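Local atomic coordinates of RmpA (Streptococcus mutans, PDB entry 3BJV), a protein that probably acts as the cytoplasmic IIA component of a phosphotransferase system, relaying phosphate in the coupled uptake and phosphorylation of ascorbate. Residues K20-A25 with T90-K95; P56-M61 with M66-P71; P62-P67 with H127-L132; V97-A102 with A121-D126; V133-P138 with L142-E147. All coordinates share one frame; numbering follows the deposited sequence.

Contacts 3 and 4 form the hub: their centres lie about 3 Å apart, where neighbouring strands 63-65 and 96-104 meet helices 108-123 and 128-133. Contact 2 shares Met66 and Pro67 with contact 3, its centre about 13 Å away, and holds His68, the probable phosphate-accepting histidine of the family. Contact 1, about 13 Å from contact 2 between centres, packs beside it through Phe91 against Tyr58 and Thr92 against Pro56. Contact 5 continues from contact 3 into the next helix, joined by the salt bridge between Arg131 and Glu147. Its centre is about 22 Å from that of contact 2, with nearest atoms about 10 Å apart, so it does not touch the contact that holds His68.

Contact 1: residues K20-A25 with T90-K95; sequences KDWKEA and TFTDGK
Trp22 sets its CB squarely over one face of the Phe91 ring, 3.7 Å from the ring centroid and only 2° off the ring normal, a well-aimed CH-pi contact. Beyond CB the side chain turns, with CG lying between the backbone N and the carbonyl carbon (chi1 76°), and the indole passes the phenyl at a slant: Trp22 CE3 is 3.9 Å from Phe91 CE2, with the planes 38° apart. Farther along, Trp22 NE1 comes within 3.8 Å of Thr92 CG2, so the threonine contributes its methyl to the contact. A large aromatic suits this place because one residue can meet both the buried phenylalanine and the exposed threonine. A water joins the backbones, donating to Thr90 O and accepting from Trp22 N at the helix start.

Each partner is shaped by its own chain. Asp21 is the N-cap of the helix, its OD1 accepting from Glu24 N at 2.8 Å. Opposite, Phe91 to Gly94 form a type I turn closed by Gly94 N to Phe91 O at 3.1 Å; Gly94 easily adopts the positive phi there, and Asp93 OD1 takes Lys95 N in an Asx turn. The contact thus joins the start of helix 22-36 to the hairpin connection between strands 88-90 and 96-104, with Trp22 also touching Thr51 and Glu52 of helix 42-54 and Phe91 resting on Val97 of strand 96-104.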
# COMPACT_ATOMS: atom_id res chain seq x y z
N LYS A 20 4.55 -3.92 26.97
CA LYS A 20 3.70 -4.93 27.59
C LYS A 20 2.50 -5.17 26.73
O LYS A 20 1.90 -6.24 26.78
CB LYS A 20 3.27 -4.52 29.01
CG LYS A 20 4.33 -4.86 30.07
CD LYS A 20 4.14 -4.05 31.36
CE LYS A 20 5.05 -4.58 32.47
NZ LYS A 20 4.93 -3.68 33.64
N ASP A 21 2.13 -4.17 25.93
CA ASP A 21 0.91 -4.35 25.15
C ASP A 21 0.98 -3.55 23.88
O ASP A 21 1.99 -2.86 23.61
CB ASP A 21 -0.34 -3.97 26.01
CG ASP A 21 -0.33 -2.51 26.41
OD1 ASP A 21 0.09 -1.63 25.62
OD2 ASP A 21 -0.74 -2.20 27.52
N TRP A 22 -0.08 -3.63 23.10
CA TRP A 22 -0.11 -2.99 21.82
C TRP A 22 -0.08 -1.46 21.87
O TRP A 22 0.53 -0.82 20.97
CB TRP A 22 -1.26 -3.53 20.96
CG TRP A 22 -2.64 -3.05 21.31
CD1 TRP A 22 -3.55 -3.70 22.09
CD2 TRP A 22 -3.27 -1.81 20.88
NE1 TRP A 22 -4.70 -2.94 22.19
CE2 TRP A 22 -4.57 -1.79 21.45
CE3 TRP A 22 -2.86 -0.73 20.06
CZ2 TRP A 22 -5.49 -0.74 21.22
CZ3 TRP A 22 -3.76 0.32 19.85
CH2 TRP A 22 -5.06 0.31 20.47
N LYS A 23 -0.69 -0.88 22.91
CA LYS A 23 -0.78 0.59 23.02
C LYS A 23 0.59 1.15 23.34
O LYS A 23 0.96 2.19 22.82
CB LYS A 23 -1.77 1.04 24.10
CG LYS A 23 -3.21 0.55 23.90
CD LYS A 23 -4.16 1.35 24.76
CE LYS A 23 -5.63 0.97 24.50
NZ LYS A 23 -6.12 0.02 25.57
N GLU A 24 1.32 0.45 24.20
CA GLU A 24 2.70 0.78 24.47
C GLU A 24 3.61 0.63 23.25
O GLU A 24 4.45 1.49 22.98
CB GLU A 24 3.30 -0.01 25.62
CG GLU A 24 4.79 0.29 25.71
CD GLU A 24 5.28 0.45 27.12
OE1 GLU A 24 5.17 -0.55 27.89
OE2 GLU A 24 5.79 1.58 27.43
N ALA A 25 3.45 -0.46 22.53
CA ALA A 25 4.25 -0.72 21.32
C ALA A 25 4.06 0.46 20.35
O ALA A 25 5.00 1.02 19.82
CB ALA A 25 3.81 -2.05 20.70
N THR A 90 0.42 -8.72 21.21
CA THR A 90 -0.75 -9.14 20.46
C THR A 90 -1.67 -7.95 20.23
O THR A 90 -2.04 -7.26 21.17
CB THR A 90 -1.51 -10.25 21.19
OG1 THR A 90 -0.58 -11.28 21.60
CG2 THR A 90 -2.54 -10.88 20.28
N PHE A 91 -1.98 -7.65 18.98
CA PHE A 91 -2.98 -6.61 18.67
C PHE A 91 -4.43 -7.11 18.81
O PHE A 91 -4.66 -8.30 19.01
CB PHE A 91 -2.73 -6.00 17.28
CG PHE A 91 -1.70 -4.90 17.28
CD1 PHE A 91 -0.35 -5.17 17.54
CD2 PHE A 91 -2.09 -3.57 17.08
CE1 PHE A 91 0.61 -4.12 17.56
CE2 PHE A 91 -1.15 -2.54 17.09
CZ PHE A 91 0.20 -2.80 17.33
N THR A 92 -5.42 -6.22 18.71
CA THR A 92 -6.81 -6.59 19.08
C THR A 92 -7.44 -7.68 18.18
O THR A 92 -8.35 -8.38 18.63
CB THR A 92 -7.80 -5.37 19.24
OG1 THR A 92 -7.56 -4.38 18.22
CG2 THR A 92 -7.63 -4.72 20.58
N ASP A 93 -6.92 -7.83 16.95
CA ASP A 93 -7.44 -8.84 15.99
C ASP A 93 -6.79 -10.23 16.10
O ASP A 93 -6.94 -11.06 15.17
CB ASP A 93 -7.31 -8.32 14.54
CG ASP A 93 -5.91 -7.88 14.21
OD1 ASP A 93 -5.01 -8.01 15.09
OD2 ASP A 93 -5.69 -7.38 13.08
N GLY A 94 -6.03 -10.44 17.19
CA GLY A 94 -5.24 -11.66 17.43
C GLY A 94 -3.87 -11.69 16.77
O GLY A 94 -3.18 -12.69 16.82
N LYS A 95 -3.49 -10.61 16.11
CA LYS A 95 -2.23 -10.62 15.35
C LYS A 95 -1.02 -10.25 16.22
O LYS A 95 -1.05 -9.31 17.02
CB LYS A 95 -2.36 -9.73 14.13
CG LYS A 95 -3.13 -10.39 12.99
CD LYS A 95 -3.31 -9.44 11.78
CE LYS A 95 -3.06 -10.17 10.42
NZ LYS A 95 -1.64 -10.79 10.24
O HOH W 1 -1.50 -6.24 23.56

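Contact 2: residues P56-M61 with M66-P71; sequences PYYILM and MPHARP
Tyr58 O is gripped by two backbone N-H groups: Met66 N donates at 2.9 Å in a nearly straight bond (169°), and Leu60 N adds a weak one from within its own loop. The second link is shorter, with Tyr57 OH donating to His68 O at 2.6 Å, nearly along the C=O axis. With its hydroxyl so held, the Tyr57 ring turns an edge to the imidazole face of His68, an edge-to-face pair whose planes stand at 73°, and Tyr57 CE1 lies 4.0 Å from His68 NE2. The imidazole has a hold of its own: His68 ND1 donates to Met66 O at 2.9 Å, almost in the ring plane, which fixes the rotation of the ring.

Tyr58 works differently. Pro67 CA sits over its ring face, 3.9 Å from the centroid, while Tyr58 CB reaches the edge of the imidazole and its hydroxyl bonds to Thr51 OG1 in helix 42-54. Met66, flexible and bent at chi3, lays SD 4.0 Å from Leu60 CG.

In type 2 IIA proteins a histidine following such a proline carries the phosphate, so His68 is probably that residue, with His111 meeting its ring and Thr112 of the second subunit packing on it. Held through ND1 and flanked by Tyr57, the imidazole would present NE2 in a defined direction, which is consistent with orderly phosphate transfer.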
# COMPACT_ATOMS: atom_id res chain seq x y z
N PRO A 56 -6.83 -2.89 14.01
CA PRO A 56 -5.56 -2.56 13.36
C PRO A 56 -5.80 -2.45 11.88
O PRO A 56 -6.36 -3.34 11.30
CB PRO A 56 -4.69 -3.81 13.63
CG PRO A 56 -5.32 -4.53 14.82
CD PRO A 56 -6.81 -4.18 14.73
N TYR A 57 -5.41 -1.37 11.26
CA TYR A 57 -5.56 -1.26 9.80
C TYR A 57 -4.16 -1.20 9.14
O TYR A 57 -4.02 -0.66 8.06
CB TYR A 57 -6.47 -0.04 9.42
CG TYR A 57 -6.10 1.22 10.20
CD1 TYR A 57 -5.26 2.20 9.64
CD2 TYR A 57 -6.53 1.39 11.53
CE1 TYR A 57 -4.90 3.34 10.38
CE2 TYR A 57 -6.14 2.50 12.27
CZ TYR A 57 -5.32 3.47 11.68
OH TYR A 57 -4.93 4.54 12.45
N TYR A 58 -3.13 -1.78 9.78
CA TYR A 58 -1.75 -1.55 9.31
C TYR A 58 -0.81 -2.71 9.54
O TYR A 58 0.39 -2.58 9.54
CB TYR A 58 -1.19 -0.28 9.94
CG TYR A 58 -1.56 -0.15 11.43
CD1 TYR A 58 -0.92 -0.95 12.42
CD2 TYR A 58 -2.51 0.77 11.84
CE1 TYR A 58 -1.23 -0.82 13.79
CE2 TYR A 58 -2.84 0.90 13.20
CZ TYR A 58 -2.21 0.12 14.17
OH TYR A 58 -2.59 0.28 15.50
N ILE A 59 -1.36 -3.88 9.73
CA ILE A 59 -0.53 -5.03 9.95
C ILE A 59 -0.43 -5.72 8.61
O ILE A 59 -1.20 -6.63 8.33
CB ILE A 59 -1.11 -5.94 11.10
CG1 ILE A 59 -1.13 -5.15 12.43
CG2 ILE A 59 -0.28 -7.20 11.24
CD1 ILE A 59 -1.78 -5.80 13.58
N LEU A 60 0.53 -5.28 7.78
CA LEU A 60 0.65 -5.74 6.39
C LEU A 60 0.94 -7.21 6.17
O LEU A 60 0.42 -7.82 5.23
CB LEU A 60 1.70 -4.95 5.60
CG LEU A 60 1.23 -3.66 4.94
CD1 LEU A 60 2.18 -3.34 3.81
CD2 LEU A 60 -0.28 -3.63 4.49
N MET A 61 1.78 -7.75 7.03
CA MET A 61 2.13 -9.16 7.01
C MET A 61 2.40 -9.52 8.45
O MET A 61 2.65 -8.64 9.25
CB MET A 61 3.35 -9.41 6.11
CG MET A 61 4.63 -8.57 6.36
SD MET A 61 6.05 -9.06 5.25
CE MET A 61 6.93 -10.33 6.21
N MET A 66 2.75 -1.12 10.43
CA MET A 66 3.11 0.26 10.07
C MET A 66 2.10 1.27 10.63
O MET A 66 1.30 1.81 9.88
CB MET A 66 3.28 0.44 8.55
CG MET A 66 2.38 -0.42 7.78
SD MET A 66 2.38 -0.03 6.04
CE MET A 66 1.45 1.55 6.07
N PRO A 67 2.15 1.54 11.95
CA PRO A 67 1.14 2.41 12.58
C PRO A 67 1.14 3.83 11.95
O PRO A 67 2.22 4.42 11.73
CB PRO A 67 1.60 2.50 14.04
CG PRO A 67 2.71 1.52 14.21
CD PRO A 67 3.24 1.16 12.88
N HIS A 68 -0.05 4.33 11.63
CA HIS A 68 -0.25 5.66 11.06
C HIS A 68 -1.70 6.14 11.25
O HIS A 68 -2.59 5.39 11.67
CB HIS A 68 0.09 5.70 9.58
CG HIS A 68 -0.82 4.85 8.75
ND1 HIS A 68 -0.80 3.47 8.78
CD2 HIS A 68 -1.79 5.19 7.87
CE1 HIS A 68 -1.72 3.00 7.97
NE2 HIS A 68 -2.35 4.02 7.41
N ALA A 69 -1.93 7.41 10.94
CA ALA A 69 -3.24 8.02 10.94
C ALA A 69 -3.27 8.95 9.70
O ALA A 69 -2.28 9.05 8.98
CB ALA A 69 -3.43 8.79 12.22
N ARG A 70 -4.41 9.61 9.46
CA ARG A 70 -4.58 10.59 8.36
C ARG A 70 -3.56 11.72 8.55
O ARG A 70 -3.22 12.00 9.68
CB ARG A 70 -6.00 11.22 8.39
CG ARG A 70 -7.18 10.22 8.45
CD ARG A 70 -8.54 10.91 8.16
NE ARG A 70 -8.92 11.99 9.11
CZ ARG A 70 -9.96 12.84 8.93
NH1 ARG A 70 -10.74 12.74 7.83
NH2 ARG A 70 -10.23 13.80 9.83
N PRO A 71 -3.08 12.37 7.45
CA PRO A 71 -2.23 13.58 7.57
C PRO A 71 -2.82 14.66 8.45
O PRO A 71 -2.07 15.31 9.17
CB PRO A 71 -2.11 14.08 6.13
CG PRO A 71 -2.32 12.87 5.30
CD PRO A 71 -3.27 11.98 6.04

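Contact 3: residues P62-P67 with H127-L132; sequences PGMAMP and HSIERL
Ile129 meets the strand through the end of its longer branch, joining helix 128-133 to the edge of the mixed sheet in this three-layer alpha/beta sandwich. From CB, the side chain sends CG2 anti to the backbone N, while CG1 takes the position anti to the carbonyl carbon (chi1 -59°). That places CG1 on the side of the strand, where Met61 CE also packs against it. The tip does the touching: Ile129 CD1 is 3.8 Å from Met64 CB and 3.9 Å from Gly63 C. A looser approach, 4.3 Å, separates Ile129 CD1 from Pro62 O. These are purely apolar and backbone contacts, without a hydrogen bond between the segments.

Glycine fits well at position 63. Gly63 has a positive phi (89°), a backbone shape that glycine adopts readily, and without a CB it lets Ile129 CD1 settle directly on the backbone, while Gly63 pairs with strand 96-104 by backbone hydrogen bonds. Met64 offers Ile129 its CB, but the rest of its chain folds back at chi2 and chi3 and leads off to Ile119 and Phe123 of helix 108-123. A supple thioether chain can make that double bend. Ile129 also packs on Phe123, so both helices converge on the strand. Their junction is pinned by a hydrogen bond from Ser128 OG to Phe123 O.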
# COMPACT_ATOMS: atom_id res chain seq x y z
N PRO A 62 2.35 -10.84 8.79
CA PRO A 62 2.51 -11.18 10.21
C PRO A 62 3.89 -10.83 10.75
O PRO A 62 4.84 -10.89 10.00
CB PRO A 62 2.22 -12.69 10.26
CG PRO A 62 1.46 -12.97 8.97
CD PRO A 62 2.14 -12.05 7.97
N GLY A 63 3.97 -10.45 12.03
CA GLY A 63 5.17 -9.91 12.63
C GLY A 63 5.35 -8.39 12.54
O GLY A 63 6.03 -7.80 13.38
N MET A 64 4.78 -7.72 11.55
CA MET A 64 5.03 -6.29 11.45
C MET A 64 3.74 -5.39 11.44
O MET A 64 2.65 -5.83 11.04
CB MET A 64 5.97 -5.98 10.27
CG MET A 64 5.33 -6.06 8.88
SD MET A 64 4.17 -4.69 8.47
CE MET A 64 5.32 -3.43 7.93
N ALA A 65 3.89 -4.15 11.89
CA ALA A 65 2.87 -3.13 11.81
C ALA A 65 3.50 -1.86 11.26
O ALA A 65 4.65 -1.55 11.57
CB ALA A 65 2.30 -2.88 13.20
N MET A 66 2.75 -1.12 10.43
CA MET A 66 3.11 0.26 10.07
C MET A 66 2.10 1.27 10.63
O MET A 66 1.30 1.81 9.88
CB MET A 66 3.28 0.44 8.55
CG MET A 66 2.38 -0.42 7.78
SD MET A 66 2.38 -0.03 6.04
CE MET A 66 1.45 1.55 6.07
N PRO A 67 2.15 1.54 11.95
CA PRO A 67 1.14 2.41 12.58
C PRO A 67 1.14 3.83 11.95
O PRO A 67 2.22 4.42 11.73
CB PRO A 67 1.60 2.50 14.04
CG PRO A 67 2.71 1.52 14.21
CD PRO A 67 3.24 1.16 12.88
N HIS A 127 14.06 -13.54 5.44
CA HIS A 127 14.04 -13.55 6.88
C HIS A 127 14.10 -12.12 7.40
O HIS A 127 14.88 -11.84 8.33
CB HIS A 127 15.28 -14.29 7.42
CG HIS A 127 15.52 -15.63 6.80
ND1 HIS A 127 14.63 -16.68 6.91
CD2 HIS A 127 16.58 -16.10 6.10
CE1 HIS A 127 15.13 -17.73 6.29
NE2 HIS A 127 16.31 -17.41 5.79
N SER A 128 13.31 -11.20 6.80
CA SER A 128 13.41 -9.75 7.15
C SER A 128 13.03 -9.49 8.61
O SER A 128 13.71 -8.74 9.27
CB SER A 128 12.60 -8.87 6.21
OG SER A 128 11.21 -9.17 6.31
N ILE A 129 11.99 -10.13 9.11
CA ILE A 129 11.58 -9.99 10.48
C ILE A 129 12.64 -10.51 11.44
O ILE A 129 12.99 -9.84 12.43
CB ILE A 129 10.20 -10.69 10.75
CG1 ILE A 129 9.11 -10.09 9.86
CG2 ILE A 129 9.77 -10.56 12.22
CD1 ILE A 129 8.55 -8.76 10.36
N GLU A 130 13.18 -11.69 11.15
CA GLU A 130 14.18 -12.28 12.02
C GLU A 130 15.50 -11.50 11.99
O GLU A 130 16.22 -11.46 12.96
CB GLU A 130 14.44 -13.71 11.57
CG GLU A 130 15.71 -14.36 12.06
CD GLU A 130 15.85 -15.83 11.58
OE1 GLU A 130 14.96 -16.69 11.93
OE2 GLU A 130 16.83 -16.12 10.85
N ARG A 131 15.83 -10.92 10.86
CA ARG A 131 17.05 -10.20 10.75
C ARG A 131 16.88 -8.82 11.44
O ARG A 131 17.74 -8.43 12.23
CB ARG A 131 17.50 -10.11 9.29
CG ARG A 131 17.90 -11.48 8.68
CD ARG A 131 18.02 -11.44 7.10
NE ARG A 131 19.02 -10.44 6.72
CZ ARG A 131 19.07 -9.79 5.57
NH1 ARG A 131 18.17 -10.01 4.62
NH2 ARG A 131 20.06 -8.91 5.39
N LEU A 132 15.76 -8.14 11.21
CA LEU A 132 15.46 -6.85 11.89
C LEU A 132 15.53 -6.91 13.42
O LEU A 132 16.15 -6.05 14.07
CB LEU A 132 14.10 -6.33 11.42
CG LEU A 132 14.19 -5.62 10.06
CD1 LEU A 132 12.83 -5.23 9.60
CD2 LEU A 132 15.04 -4.39 10.22

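Contact 4: residues V97-A102 with A121-D126; sequences VQVLLA and ALFELD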
# COMPACT_ATOMS: atom_id res chain seq x y z
N VAL A 97 2.90 -8.97 16.80
CA VAL A 97 3.81 -7.99 16.20
C VAL A 97 5.07 -7.90 16.98
O VAL A 97 5.04 -7.84 18.20
CB VAL A 97 3.19 -6.52 16.11
CG1 VAL A 97 4.21 -5.54 15.61
CG2 VAL A 97 1.95 -6.55 15.18
N GLN A 98 6.19 -7.90 16.25
CA GLN A 98 7.48 -7.68 16.85
C GLN A 98 8.28 -6.50 16.27
O GLN A 98 9.22 -6.03 16.88
CB GLN A 98 8.31 -8.95 16.82
CG GLN A 98 9.32 -8.91 17.94
CD GLN A 98 9.98 -10.25 18.19
OE1 GLN A 98 10.76 -10.40 19.14
NE2 GLN A 98 9.65 -11.25 17.34
N VAL A 99 7.92 -6.04 15.07
CA VAL A 99 8.61 -4.91 14.43
C VAL A 99 7.59 -3.83 14.07
O VAL A 99 6.57 -4.12 13.46
CB VAL A 99 9.41 -5.32 13.17
CG1 VAL A 99 10.27 -4.17 12.68
CG2 VAL A 99 10.27 -6.56 13.43
N LEU A 100 7.88 -2.58 14.46
CA LEU A 100 6.98 -1.47 14.15
C LEU A 100 7.67 -0.38 13.34
O LEU A 100 8.71 0.15 13.73
CB LEU A 100 6.25 -0.91 15.39
CG LEU A 100 5.53 -1.95 16.21
CD1 LEU A 100 6.33 -2.26 17.46
CD2 LEU A 100 4.18 -1.42 16.60
N LEU A 101 7.11 -0.10 12.17
CA LEU A 101 7.59 0.95 11.33
C LEU A 101 6.46 2.00 11.19
O LEU A 101 5.53 1.82 10.40
CB LEU A 101 8.07 0.39 10.00
CG LEU A 101 9.20 1.13 9.26
CD1 LEU A 101 9.81 0.22 8.16
CD2 LEU A 101 8.66 2.43 8.65
N ALA A 102 6.52 3.04 12.03
CA ALA A 102 5.55 4.12 12.01
C ALA A 102 5.80 5.03 10.83
O ALA A 102 6.93 5.27 10.42
CB ALA A 102 5.60 4.90 13.24
N ALA A 121 9.54 -3.35 0.14
CA ALA A 121 10.93 -3.71 -0.22
C ALA A 121 11.77 -4.22 0.98
O ALA A 121 12.42 -5.25 0.90
CB ALA A 121 11.65 -2.52 -0.89
N LEU A 122 11.76 -3.46 2.08
CA LEU A 122 12.47 -3.85 3.32
C LEU A 122 12.02 -5.23 3.83
O LEU A 122 12.86 -6.14 4.03
CB LEU A 122 12.29 -2.77 4.38
CG LEU A 122 12.95 -2.99 5.73
CD1 LEU A 122 14.49 -3.13 5.55
CD2 LEU A 122 12.62 -1.78 6.67
N PHE A 123 10.70 -5.40 3.99
CA PHE A 123 10.12 -6.58 4.55
C PHE A 123 10.11 -7.78 3.63
O PHE A 123 9.94 -8.89 4.09
CB PHE A 123 8.75 -6.28 5.14
CG PHE A 123 8.83 -5.51 6.41
CD1 PHE A 123 9.13 -6.17 7.61
CD2 PHE A 123 8.64 -4.12 6.42
CE1 PHE A 123 9.23 -5.44 8.80
CE2 PHE A 123 8.74 -3.39 7.60
CZ PHE A 123 9.04 -4.05 8.80
N GLU A 124 10.32 -7.59 2.34
CA GLU A 124 10.48 -8.75 1.45
C GLU A 124 11.91 -9.31 1.30
O GLU A 124 12.13 -10.21 0.48
CB GLU A 124 9.89 -8.46 0.08
CG GLU A 124 8.36 -8.31 0.15
CD GLU A 124 7.74 -8.14 -1.20
OE1 GLU A 124 8.49 -7.93 -2.21
OE2 GLU A 124 6.50 -8.21 -1.24
N LEU A 125 12.88 -8.76 2.02
CA LEU A 125 14.20 -9.38 2.08
C LEU A 125 14.03 -10.75 2.74
O LEU A 125 13.04 -10.97 3.46
CB LEU A 125 15.13 -8.53 2.92
CG LEU A 125 15.46 -7.22 2.24
CD1 LEU A 125 16.27 -6.32 3.18
CD2 LEU A 125 16.17 -7.49 0.91
N ASP A 126 14.97 -11.66 2.54
CA ASP A 126 14.81 -12.96 3.22
C ASP A 126 14.94 -12.86 4.72
O ASP A 126 15.78 -12.17 5.22
CB ASP A 126 15.72 -14.06 2.63
CG ASP A 126 14.87 -15.15 1.89
OD1 ASP A 126 14.67 -16.26 2.50
OD2 ASP A 126 14.35 -14.86 0.75
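Leu101 runs out almost fully extended, with CG roughly anti to the backbone N (chi1 -150°) and chi2 at 164°, and so carries its CD1 across to Leu122 and Phe123. Phe123 swings CG beside its N (chi1 -74°), which aims the ring at the strand. This is helix-on-sheet packing in an alpha/beta sandwich: the end of helix 108-123 rests on strand 96-104, the nearest pair of CA atoms, Val99 CA and Phe123 CA, being 10.1 Å apart. Leucine and phenylalanine are long enough to span most of this gap, so that even the short Val99 is met by the Phe123 ring.

One methyl does most of the joining, since Leu101 CD1 lies 3.8 Å from Leu122 CD2 and also 3.8 Å from Phe123 CE2, approaching the ring at a slant. Val99, two residues earlier and pointing to the same helix, is beta-branched and short, as suits a strand position; its CG1 reaches the outer edge of the phenyl ring. Leu100 between them faces the other way, onto Ala25 and Ser29 of helix 22-36, so the strand is covered by helices on both faces. All four touching residues are buried and apolar, and Phe123 is further packed by Leu132 of helix 128-133. Just past the helix end, Glu124 OE2 bonds to Tyr153 OH of the second subunit. Within the core, Val99 CG1 and Phe123 CZ meet near the ring plane at 4.1 Å.

Contact 5: residues V133-P138 with L142-E147; sequences VNCKTP and LAMVEE
Leu142 lays its branched chain beside the carbonyl oxygen of Pro138, Leu142 CG coming to 3.4 Å from Pro138 O, while its backbone N bonds to that same oxygen. The bond, Leu142 N to Pro138 O at 3.0 Å with an N-H...O angle of 171°, is an ordinary helical i to i+4 link, the side of the oxygen being packed by the leucine carbons. Proline suits the start of a helix, where the missing N-H costs no helical bond. Just ahead of it Thr137 is the N-cap; its OG1 is hydrogen-bonded to Glu140 OE2 within the first turn.

A second touch lies nearer the loop. Met144 bends at chi3 (67°), and its SD stands 4.2 Å from Cys135 SG, a van der Waals contact between a thiol and a thioether. Cys135 holds SG anti to its carbonyl carbon (chi1 -80°), which turns the small thiol from the loop toward the helix, where it also rests on Glu140 and Val141. A compact, polarisable sulfur fits well between a turn and a helix flank.

The contact thereby closes the loop 134-137 between two successive helices. Met144 continues onto Arg131 and Leu132 of helix 128-133, Leu142 faces Ala4 and Phe7 of helix 3-10, and Val133 at the beginning of the segment touches Gln98 and Val99 of strand 96-104.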
# COMPACT_ATOMS: atom_id res chain seq x y z
N VAL A 133 14.95 -7.99 13.96
CA VAL A 133 14.94 -8.32 15.37
C VAL A 133 16.38 -8.60 15.94
O VAL A 133 16.67 -8.32 17.10
CB VAL A 133 13.86 -9.45 15.64
CG1 VAL A 133 13.97 -10.06 17.02
CG2 VAL A 133 12.43 -8.89 15.47
N ASN A 134 17.27 -9.17 15.13
CA ASN A 134 18.68 -9.38 15.57
C ASN A 134 19.63 -8.17 15.34
O ASN A 134 20.82 -8.31 15.52
CB ASN A 134 19.31 -10.61 14.90
CG ASN A 134 18.72 -11.95 15.40
OD1 ASN A 134 18.33 -12.06 16.59
ND2 ASN A 134 18.67 -12.98 14.50
N CYS A 135 19.09 -7.03 14.88
CA CYS A 135 19.84 -5.78 14.70
C CYS A 135 20.05 -5.12 16.03
O CYS A 135 19.09 -4.98 16.83
CB CYS A 135 19.12 -4.80 13.76
SG CYS A 135 19.35 -5.18 12.00
N LYS A 136 21.31 -4.76 16.28
CA LYS A 136 21.76 -4.09 17.50
C LYS A 136 21.92 -2.58 17.34
O LYS A 136 21.73 -1.84 18.28
CB LYS A 136 23.11 -4.64 17.89
CG LYS A 136 23.10 -5.73 18.94
CD LYS A 136 23.35 -7.15 18.36
CE LYS A 136 22.63 -8.22 19.26
NZ LYS A 136 22.64 -9.59 18.69
N THR A 137 22.29 -2.11 16.15
CA THR A 137 22.62 -0.72 15.93
C THR A 137 21.87 -0.23 14.73
O THR A 137 21.56 -1.02 13.83
CB THR A 137 24.14 -0.52 15.66
OG1 THR A 137 24.51 -1.26 14.48
CG2 THR A 137 24.98 -0.99 16.86
N PRO A 138 21.55 1.08 14.71
CA PRO A 138 20.91 1.66 13.54
C PRO A 138 21.64 1.36 12.23
O PRO A 138 20.98 1.16 11.19
CB PRO A 138 20.92 3.20 13.84
CG PRO A 138 20.93 3.29 15.35
CD PRO A 138 21.66 2.04 15.84
N LEU A 142 20.06 0.05 8.55
CA LEU A 142 20.35 0.80 7.31
C LEU A 142 21.11 -0.07 6.30
O LEU A 142 20.83 0.02 5.10
CB LEU A 142 21.17 2.05 7.60
CG LEU A 142 20.57 3.12 8.47
CD1 LEU A 142 21.68 4.09 8.84
CD2 LEU A 142 19.46 3.83 7.73
N ALA A 143 22.02 -0.95 6.73
CA ALA A 143 22.58 -1.88 5.74
C ALA A 143 21.46 -2.72 5.06
O ALA A 143 21.43 -2.82 3.82
CB ALA A 143 23.68 -2.76 6.34
N MET A 144 20.51 -3.23 5.84
CA MET A 144 19.29 -3.82 5.27
C MET A 144 18.48 -2.92 4.33
O MET A 144 18.00 -3.38 3.30
CB MET A 144 18.37 -4.34 6.36
CG MET A 144 18.91 -5.60 7.01
SD MET A 144 17.81 -6.24 8.29
CE MET A 144 16.36 -6.77 7.36
N VAL A 145 18.34 -1.65 4.67
CA VAL A 145 17.64 -0.72 3.81
C VAL A 145 18.35 -0.61 2.47
O VAL A 145 17.70 -0.64 1.43
CB VAL A 145 17.44 0.67 4.45
CG1 VAL A 145 17.00 1.69 3.41
CG2 VAL A 145 16.43 0.59 5.62
N GLU A 146 19.69 -0.51 2.49
CA GLU A 146 20.47 -0.52 1.24
C GLU A 146 20.15 -1.73 0.35
O GLU A 146 19.92 -1.60 -0.85
CB GLU A 146 21.98 -0.50 1.55
CG GLU A 146 22.42 0.77 2.23
CD GLU A 146 22.13 1.93 1.35
OE1 GLU A 146 22.40 1.78 0.11
OE2 GLU A 146 21.59 2.96 1.86
N GLU A 147 20.17 -2.90 0.95
CA GLU A 147 19.94 -4.15 0.26
C GLU A 147 18.52 -4.25 -0.36
O GLU A 147 18.30 -5.02 -1.27
CB GLU A 147 20.20 -5.25 1.28
CG GLU A 147 19.99 -6.69 0.83
CD GLU A 147 19.96 -7.68 2.02
OE1 GLU A 147 19.44 -8.81 1.78
OE2 GLU A 147 20.44 -7.35 3.16